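Local atomic coordinates of DNA mismatch repair protein MutL (PDB entry 6LZI), a protein that binds ADP through its Bergerat-fold ATPase domain and probably couples ATP binding and hydrolysis to DNA mismatch repair. Residues Val17-Val20 against Lys21-Glu25; Thr54-Pro58 against Glu59-Lys63; Arg161-Leu164 against Glu165-Glu169. All blocks are in the same frame, centred on the assembly; numbering follows the deposited sequence.

Interaction 1 of 3, residues Val17-Val20 against Lys21-Glu25; sequences VDVV and KELVE
Val-17 opens this turn of helix 16-29 by accepting Lys-21 N on its carbonyl oxygen at 2.9 Å, while its own N is held by Glu-159 of helix 156-173. Asp-18 O takes Glu-22 N; the Asp-18 carboxylate turns back to the helix start, where OD2 accepts from Glu-14 N. At Val-19 the buried face begins. Its O receives Leu-23 N, and Val-19 CG1, anti to its own backbone N (chi1 177°), lies alongside Leu-23 CD1 at 3.8 Å, both side chains pointing the same way towards strand 46-51. Val-20 repeats this one position on: Val-20 O holds Val-24 N at 2.8 Å, with the N-H nearly straight (169°), and Val-20 CG1 stands beside Val-24 CG2 at 4.0 Å. Branched valines suit this face because their methyls fill the interface with few torsions to freeze. The other face is charged. Lys-21 NZ makes a salt bridge to Glu-22 OE1 (2.9 Å), from above the plane of the Glu-22 carboxylate, and a second, with a weak hydrogen bond, to Glu-25 OE2 (3.3 Å). One ammonium thus bridges two carboxylates in a salt-bridge network, which borders the nucleotide site, the Glu-22 side chain lying about 4 Å from the bound magnesium ion.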
loop_
_atom_site.group_PDB
_atom_site.type_symbol
_atom_site.label_atom_id
_atom_site.label_comp_id
_atom_site.label_asym_id
_atom_site.label_seq_id
_atom_site.Cartn_x
_atom_site.Cartn_y
_atom_site.Cartn_z
ATOM N N VAL A 17 -8.070 2.858 5.778
ATOM C CA VAL A 17 -6.817 2.194 5.426
ATOM C C VAL A 17 -7.085 0.814 4.838
ATOM O O VAL A 17 -6.344 0.347 3.951
ATOM C CB VAL A 17 -5.896 2.147 6.666
ATOM C CG1 VAL A 17 -6.343 1.107 7.635
ATOM C CG2 VAL A 17 -4.391 1.906 6.225
ATOM N N ASP A 18 -8.146 0.158 5.273
ATOM C CA ASP A 18 -8.400 -1.196 4.779
ATOM C C ASP A 18 -8.789 -1.148 3.314
ATOM O O ASP A 18 -8.497 -2.071 2.544
ATOM C CB ASP A 18 -9.521 -1.872 5.551
ATOM C CG ASP A 18 -9.190 -2.068 7.006
ATOM O OD1 ASP A 18 -8.019 -2.405 7.331
ATOM O OD2 ASP A 18 -10.093 -1.843 7.854
ATOM N N VAL A 19 -9.552 -0.111 2.955
ATOM C CA VAL A 19 -9.891 0.133 1.570
ATOM C C VAL A 19 -8.635 0.375 0.727
ATOM O O VAL A 19 -8.481 -0.199 -0.365
ATOM C CB VAL A 19 -10.846 1.307 1.454
ATOM C CG1 VAL A 19 -11.105 1.545 -0.061
ATOM C CG2 VAL A 19 -12.127 1.012 2.193
ATOM N N VAL A 20 -7.767 1.283 1.176
ATOM C CA VAL A 20 -6.558 1.593 0.419
ATOM C C VAL A 20 -5.752 0.331 0.219
ATOM O O VAL A 20 -5.266 0.056 -0.862
ATOM C CB VAL A 20 -5.722 2.613 1.189
ATOM C CG1 VAL A 20 -4.396 2.929 0.487
ATOM C CG2 VAL A 20 -6.519 3.899 1.336
ATOM N N LYS A 21 -5.728 -0.514 1.252
ATOM C CA LYS A 21 -4.910 -1.718 1.167
ATOM C C LYS A 21 -5.412 -2.599 0.026
ATOM O O LYS A 21 -4.628 -3.100 -0.832
ATOM C CB LYS A 21 -4.989 -2.476 2.504
ATOM C CG LYS A 21 -4.214 -3.791 2.499
ATOM C CD LYS A 21 -5.129 -4.963 2.149
ATOM C CE LYS A 21 -4.499 -6.272 2.502
ATOM N NZ LYS A 21 -5.366 -7.351 1.961
ATOM N N GLU A 22 -6.720 -2.853 0.037
ATOM C CA GLU A 22 -7.299 -3.740 -0.966
ATOM C C GLU A 22 -7.129 -3.154 -2.321
ATOM O O GLU A 22 -6.784 -3.885 -3.251
ATOM C CB GLU A 22 -8.757 -4.032 -0.717
ATOM C CG GLU A 22 -8.978 -4.674 0.639
ATOM C CD GLU A 22 -8.425 -6.094 0.718
ATOM O OE1 GLU A 22 -8.144 -6.599 1.840
ATOM O OE2 GLU A 22 -8.213 -6.711 -0.332
ATOM N N LEU A 23 -7.306 -1.817 -2.456
ATOM C CA LEU A 23 -7.154 -1.280 -3.815
ATOM C C LEU A 23 -5.701 -1.353 -4.297
ATOM O O LEU A 23 -5.448 -1.727 -5.440
ATOM C CB LEU A 23 -7.687 0.169 -3.900
ATOM C CG LEU A 23 -9.187 0.117 -3.569
ATOM C CD1 LEU A 23 -9.682 1.634 -3.560
ATOM C CD2 LEU A 23 -10.083 -0.733 -4.401
ATOM N N VAL A 24 -4.728 -0.983 -3.449
ATOM C CA VAL A 24 -3.351 -0.955 -3.928
ATOM C C VAL A 24 -2.895 -2.384 -4.167
ATOM O O VAL A 24 -2.163 -2.670 -5.111
ATOM C CB VAL A 24 -2.486 -0.245 -2.870
ATOM C CG1 VAL A 24 -1.034 -0.460 -3.124
ATOM C CG2 VAL A 24 -2.860 1.308 -2.797
ATOM N N GLU A 25 -3.369 -3.314 -3.344
ATOM C CA GLU A 25 -3.052 -4.717 -3.635
ATOM C C GLU A 25 -3.527 -5.102 -5.032
ATOM O O GLU A 25 -2.778 -5.767 -5.772
ATOM C CB GLU A 25 -3.651 -5.647 -2.559
ATOM C CG GLU A 25 -3.461 -7.139 -2.857
ATOM C CD GLU A 25 -3.957 -8.020 -1.712
ATOM O OE1 GLU A 25 -4.871 -8.896 -1.883
ATOM O OE2 GLU A 25 -3.379 -7.869 -0.628
#

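Interaction 2 of 3, residues Thr54-Pro58 against Glu59-Lys63; sequences TGIHP and EDVEK. With ADP (adenosine-5'-diphosphate), chain H.
His-57, the N-cap, turns the ND1 edge of its ring to the start of the short, weakly bonded helical turn 58-61 and accepts Glu-59 N on ND1 at 2.8 Å, a capping bond. With CG anti to the backbone N (chi1 -171°), ND1 faces the amide, which lies close to the ring plane and gives an N-H angle of 165°. ND1 must therefore be the unprotonated nitrogen in this bond. The Glu-59 side chain runs alongside the ring, its CG 3.3 Å from His-57 CE1, the ring and carboxylate planes being 55° apart. Pro-58 CD sits over one ring face, towards the rim. Proline suits the first turn, where its missing N-H costs no helical bond. His-57 O also accepts, from Asp-60 N at 2.8 Å, the donor standing above the carbonyl plane, and only weakly from Val-61 N, which also bonds Pro-58 O.

On the inner side, Ile-56 uses its two branches differently. Ile-56 CG2 rests on Asp-60 CB at 3.8 Å and Val-61 CG2 at 4.1 Å, while Ile-56 CG1 and CD1 reach the adenine, CG1 coming 3.3 Å from N3 of ADP. Gly-55, with a positive phi that glycine readily tolerates, passes its O near C2 of the base. Gly-55 and Ile-56 thus line the ADP pocket on the glycine-containing loop after strand 46-51, characteristic of the Bergerat (GHKL) ATP-binding fold.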
loop_
_atom_site.group_PDB
_atom_site.type_symbol
_atom_site.label_atom_id
_atom_site.label_comp_id
_atom_site.label_asym_id
_atom_site.label_seq_id
_atom_site.Cartn_x
_atom_site.Cartn_y
_atom_site.Cartn_z
ATOM N N THR A 54 -2.854 -3.390 -16.177
ATOM C CA THR A 54 -3.402 -3.941 -17.404
ATOM C C THR A 54 -4.871 -3.618 -17.603
ATOM O O THR A 54 -5.409 -3.891 -18.674
ATOM C CB THR A 54 -3.237 -5.475 -17.395
ATOM O OG1 THR A 54 -4.208 -6.030 -16.500
ATOM C CG2 THR A 54 -1.920 -5.816 -16.866
ATOM N N GLY A 55 -5.552 -3.121 -16.560
ATOM C CA GLY A 55 -6.973 -2.871 -16.649
ATOM C C GLY A 55 -7.821 -4.145 -16.697
ATOM O O GLY A 55 -7.366 -5.270 -16.455
ATOM N N ILE A 56 -9.107 -3.910 -16.923
ATOM C CA ILE A 56 -10.148 -4.926 -16.831
ATOM C C ILE A 56 -10.947 -4.832 -18.114
ATOM O O ILE A 56 -11.283 -3.718 -18.552
ATOM C CB ILE A 56 -11.051 -4.727 -15.590
ATOM C CG1 ILE A 56 -10.183 -4.675 -14.317
ATOM C CG2 ILE A 56 -12.091 -5.842 -15.462
ATOM C CD1 ILE A 56 -10.799 -3.873 -13.201
ATOM N N HIS A 57 -11.169 -5.984 -18.761
ATOM C CA HIS A 57 -11.913 -5.985 -20.006
ATOM C C HIS A 57 -13.305 -5.459 -19.712
ATOM O O HIS A 57 -13.837 -5.739 -18.624
ATOM C CB HIS A 57 -12.027 -7.382 -20.617
ATOM C CG HIS A 57 -12.591 -7.365 -22.001
ATOM N ND1 HIS A 57 -13.943 -7.267 -22.252
ATOM C CD2 HIS A 57 -11.983 -7.370 -23.212
ATOM C CE1 HIS A 57 -14.144 -7.234 -23.555
ATOM N NE2 HIS A 57 -12.971 -7.287 -24.161
ATOM N N PRO A 58 -13.904 -4.672 -20.614
ATOM C CA PRO A 58 -15.291 -4.217 -20.377
ATOM C C PRO A 58 -16.263 -5.330 -20.001
ATOM O O PRO A 58 -17.163 -5.101 -19.179
ATOM C CB PRO A 58 -15.689 -3.594 -21.729
ATOM C CG PRO A 58 -14.417 -3.153 -22.337
ATOM C CD PRO A 58 -13.390 -4.182 -21.909
ATOM N N GLU A 59 -16.134 -6.517 -20.608
ATOM C CA GLU A 59 -17.041 -7.617 -20.282
ATOM C C GLU A 59 -16.892 -8.097 -18.841
ATOM O O GLU A 59 -17.808 -8.753 -18.325
ATOM C CB GLU A 59 -16.837 -8.785 -21.257
ATOM C CG GLU A 59 -17.072 -8.384 -22.702
ATOM C CD GLU A 59 -17.343 -9.564 -23.608
ATOM O OE1 GLU A 59 -18.436 -10.147 -23.465
ATOM O OE2 GLU A 59 -16.481 -9.903 -24.459
ATOM N N ASP A 60 -15.791 -7.755 -18.161
ATOM C CA ASP A 60 -15.564 -8.202 -16.801
ATOM C C ASP A 60 -15.782 -7.092 -15.774
ATOM O O ASP A 60 -15.814 -7.378 -14.567
ATOM C CB ASP A 60 -14.132 -8.774 -16.643
ATOM C CG ASP A 60 -13.855 -9.998 -17.544
ATOM O OD1 ASP A 60 -14.749 -10.863 -17.688
ATOM O OD2 ASP A 60 -12.744 -10.108 -18.120
ATOM N N VAL A 61 -15.933 -5.837 -16.215
ATOM C CA VAL A 61 -16.078 -4.739 -15.258
ATOM C C VAL A 61 -17.259 -5.000 -14.316
ATOM O O VAL A 61 -17.128 -4.881 -13.084
ATOM C CB VAL A 61 -16.209 -3.392 -15.997
ATOM C CG1 VAL A 61 -16.577 -2.273 -15.034
ATOM C CG2 VAL A 61 -14.910 -3.063 -16.691
ATOM N N GLU A 62 -18.419 -5.418 -14.873
ATOM C CA GLU A 62 -19.613 -5.536 -14.028
ATOM C C GLU A 62 -19.443 -6.637 -12.983
ATOM O O GLU A 62 -19.893 -6.493 -11.832
ATOM C CB GLU A 62 -20.867 -5.802 -14.869
ATOM C CG GLU A 62 -22.128 -5.241 -14.220
ATOM C CD GLU A 62 -23.423 -5.963 -14.611
ATOM O OE1 GLU A 62 -23.672 -6.161 -15.823
ATOM O OE2 GLU A 62 -24.192 -6.334 -13.691
ATOM N N LYS A 63 -18.741 -7.697 -13.365
ATOM C CA LYS A 63 -18.558 -8.880 -12.532
ATOM C C LYS A 63 -17.839 -8.567 -11.217
ATOM O O LYS A 63 -18.170 -9.133 -10.169
ATOM C CB LYS A 63 -17.786 -9.914 -13.361
ATOM C CG LYS A 63 -17.641 -11.313 -12.785
ATOM C CD LYS A 63 -16.329 -11.446 -12.010
ATOM C CE LYS A 63 -15.140 -10.934 -12.829
ATOM N NZ LYS A 63 -14.018 -10.467 -11.963
HETATM P PB ADP H . -9.289 -10.520 -5.684
HETATM O O1B ADP H . -8.300 -9.435 -5.945
HETATM O O2B ADP H . -9.443 -11.475 -6.897
HETATM O O3B ADP H . -8.960 -11.299 -4.429
HETATM P PA ADP H . -11.030 -8.243 -5.675
HETATM O O1A ADP H . -12.467 -8.057 -5.286
HETATM O O2A ADP H . -10.058 -7.384 -4.941
HETATM O O3A ADP H . -10.725 -9.858 -5.462
HETATM O "O5'" ADP H . -10.815 -7.837 -7.224
HETATM C "C5'" ADP H . -11.572 -8.706 -8.068
HETATM C "C4'" ADP H . -10.927 -8.808 -9.447
HETATM O "O4'" ADP H . -11.029 -7.564 -10.093
HETATM C "C3'" ADP H . -9.454 -9.162 -9.485
HETATM O "O3'" ADP H . -9.305 -10.607 -9.557
HETATM C "C2'" ADP H . -9.005 -8.547 -10.796
HETATM O "O2'" ADP H . -9.404 -9.531 -11.805
HETATM C "C1'" ADP H . -9.921 -7.357 -10.947
HETATM N N9 ADP H . -9.304 -6.112 -10.508
HETATM C C8 ADP H . -9.559 -5.407 -9.372
HETATM N N7 ADP H . -8.805 -4.277 -9.319
HETATM C C5 ADP H . -8.048 -4.310 -10.447
HETATM C C6 ADP H . -7.033 -3.401 -10.986
HETATM N N6 ADP H . -6.675 -2.289 -10.287
HETATM N N1 ADP H . -6.462 -3.739 -12.175
HETATM C C2 ADP H . -6.842 -4.915 -12.825
HETATM N N3 ADP H . -7.773 -5.769 -12.403
HETATM C C4 ADP H . -8.394 -5.474 -11.229
#

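Interaction 3 of 3, residues Arg161-Leu164 against Glu165-Glu169; sequences RKVL and ELIKE
Leu-164 and Lys-168, one helical turn apart on helix 156-173, cross at a slant, and the aliphatic part of the lysine does the touching. Lys-168 CE lies 3.7 Å from both CG and CD1 of Leu-164. The leucine sends CG anti to its backbone N (chi1 -179°), whereas Lys-168 CG lies beside its own N and the rest of the chain stays extended, carrying CE back over the isobutyl group and NZ beyond it. A lysine suits this place because its methylenes can pack on leucine while the charge is carried past the apolar patch. Lys-168 CG also comes 3.3 Å from Leu-164 O, the oxygen that accepts Lys-168 N. With an alanine at Leu-164, the methylenes of Lys-168 would probably lose the surface they lie on and leave the chain freer to turn.

On the adjacent flank Val-163 CG1 faces Ile-167 CG1 at a looser 4.3 Å, and Ile-167 CG1 approaches Val-163 O at 3.3 Å. These branched residues lie on the buried side, with Leu-181 and Phe-179 of strand 178-183 meeting Val-163 and Ile-167 respectively. Leu-166 points from the same helix onto helix 16-29. Glu-165 lays CB and CG against Arg-161 O, and its OE2 is bonded to Tyr-234 OH. Lys-162 sends NZ to Glu-159 in a salt bridge.

Four backbone bonds of 2.8 to 3.0 Å satisfy the carbonyls of Arg-161 to Leu-164, so the side chains are left to divide the helix into an apolar face that packs on helix 16-29 and strand 178-183 and a charged, more exposed one.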
loop_
_atom_site.group_PDB
_atom_site.type_symbol
_atom_site.label_atom_id
_atom_site.label_comp_id
_atom_site.label_asym_id
_atom_site.label_seq_id
_atom_site.Cartn_x
_atom_site.Cartn_y
_atom_site.Cartn_z
ATOM N N ARG A 161 -2.585 9.109 8.970
ATOM C CA ARG A 161 -1.278 8.537 9.251
ATOM C C ARG A 161 -1.269 7.038 8.967
ATOM O O ARG A 161 -0.258 6.505 8.480
ATOM C CB ARG A 161 -0.871 8.881 10.703
ATOM C CG ARG A 161 -0.521 10.378 10.967
ATOM C CD ARG A 161 -0.186 10.658 12.465
ATOM N NE ARG A 161 -0.284 9.444 13.289
ATOM C CZ ARG A 161 -1.257 9.202 14.167
ATOM N NH1 ARG A 161 -2.213 10.100 14.368
ATOM N NH2 ARG A 161 -1.269 8.065 14.856
ATOM N N LYS A 162 -2.405 6.359 9.176
ATOM C CA LYS A 162 -2.444 4.924 8.911
ATOM C C LYS A 162 -2.295 4.653 7.426
ATOM O O LYS A 162 -1.574 3.746 7.045
ATOM C CB LYS A 162 -3.733 4.293 9.434
ATOM C CG LYS A 162 -3.862 4.322 10.936
ATOM C CD LYS A 162 -5.331 4.349 11.358
ATOM C CE LYS A 162 -6.074 3.048 11.060
ATOM N NZ LYS A 162 -7.563 3.059 11.517
ATOM N N VAL A 163 -2.879 5.512 6.583
ATOM C CA VAL A 163 -2.766 5.379 5.142
ATOM C C VAL A 163 -1.355 5.736 4.700
ATOM O O VAL A 163 -0.767 5.049 3.856
ATOM C CB VAL A 163 -3.814 6.271 4.422
ATOM C CG1 VAL A 163 -3.461 6.376 2.906
ATOM C CG2 VAL A 163 -5.165 5.701 4.578
ATOM N N LEU A 164 -0.759 6.740 5.335
ATOM C CA LEU A 164 0.635 7.094 5.035
ATOM C C LEU A 164 1.586 5.944 5.342
ATOM O O LEU A 164 2.415 5.576 4.480
ATOM C CB LEU A 164 1.058 8.343 5.798
ATOM C CG LEU A 164 2.510 8.803 5.516
ATOM C CD1 LEU A 164 2.745 8.992 4.062
ATOM C CD2 LEU A 164 2.749 10.134 6.269
ATOM N N GLU A 165 1.431 5.328 6.542
ATOM C CA GLU A 165 2.247 4.159 6.905
ATOM C C GLU A 165 2.031 2.973 5.962
ATOM O O GLU A 165 2.988 2.290 5.580
ATOM C CB GLU A 165 1.935 3.687 8.338
ATOM C CG GLU A 165 2.615 4.521 9.448
ATOM C CD GLU A 165 4.099 4.757 9.159
ATOM O OE1 GLU A 165 4.504 5.932 8.949
ATOM O OE2 GLU A 165 4.848 3.752 9.087
ATOM N N LEU A 166 0.778 2.677 5.616
ATOM C CA LEU A 166 0.496 1.614 4.648
ATOM C C LEU A 166 1.188 1.840 3.319
ATOM O O LEU A 166 1.719 0.901 2.735
ATOM C CB LEU A 166 -1.017 1.488 4.427
ATOM C CG LEU A 166 -1.414 0.442 3.388
ATOM C CD1 LEU A 166 -1.228 -0.983 3.982
ATOM C CD2 LEU A 166 -2.849 0.662 2.831
ATOM N N ILE A 167 1.123 3.060 2.777
ATOM C CA ILE A 167 1.750 3.272 1.455
ATOM C C ILE A 167 3.269 3.163 1.568
ATOM O O ILE A 167 3.926 2.607 0.690
ATOM C CB ILE A 167 1.343 4.624 0.845
ATOM C CG1 ILE A 167 -0.184 4.694 0.676
ATOM C CG2 ILE A 167 2.137 4.792 -0.490
ATOM C CD1 ILE A 167 -0.801 3.567 -0.191
ATOM N N LYS A 168 3.842 3.616 2.695
ATOM C CA LYS A 168 5.270 3.403 2.909
ATOM C C LYS A 168 5.598 1.928 2.902
ATOM O O LYS A 168 6.611 1.512 2.328
ATOM C CB LYS A 168 5.727 4.052 4.224
ATOM C CG LYS A 168 5.738 5.567 4.123
ATOM C CD LYS A 168 6.096 6.208 5.470
ATOM C CE LYS A 168 6.037 7.760 5.273
ATOM N NZ LYS A 168 6.697 8.481 6.394
ATOM N N GLU A 169 4.730 1.125 3.511
ATOM C CA GLU A 169 4.983 -0.314 3.607
ATOM C C GLU A 169 4.968 -0.980 2.246
ATOM O O GLU A 169 5.831 -1.813 1.940
ATOM C CB GLU A 169 3.940 -0.896 4.533
ATOM C CG GLU A 169 3.827 -2.381 4.661
ATOM C CD GLU A 169 2.795 -2.690 5.745
ATOM O OE1 GLU A 169 1.649 -3.047 5.377
ATOM O OE2 GLU A 169 3.132 -2.515 6.941
#

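Interactions 1 and 3 are each about two turns of one helix, 16-29 and 156-173. The centres of the two interactions lie 10 Å apart and the helices pack directly: Leu-166 CD2 comes 3.6 Å from Val-20 CG1 and 3.5 Å from Lys-21 N, and Val-17 CG2 lies 3.5 Å from Lys-162 O. Interaction 2 stands apart, its nearest atoms about 9 Å from interaction 1 and about 18 Å from interaction 3. The nucleotide relates the first two: Ile-56 of interaction 2 touches the adenine, while the side chain of Glu-22 in interaction 1 is about 5 Å from ADP. Interaction 3 is more remote, the side chain of Ile-167 being about 13 Å from ADP, and backs the helix that borders the site.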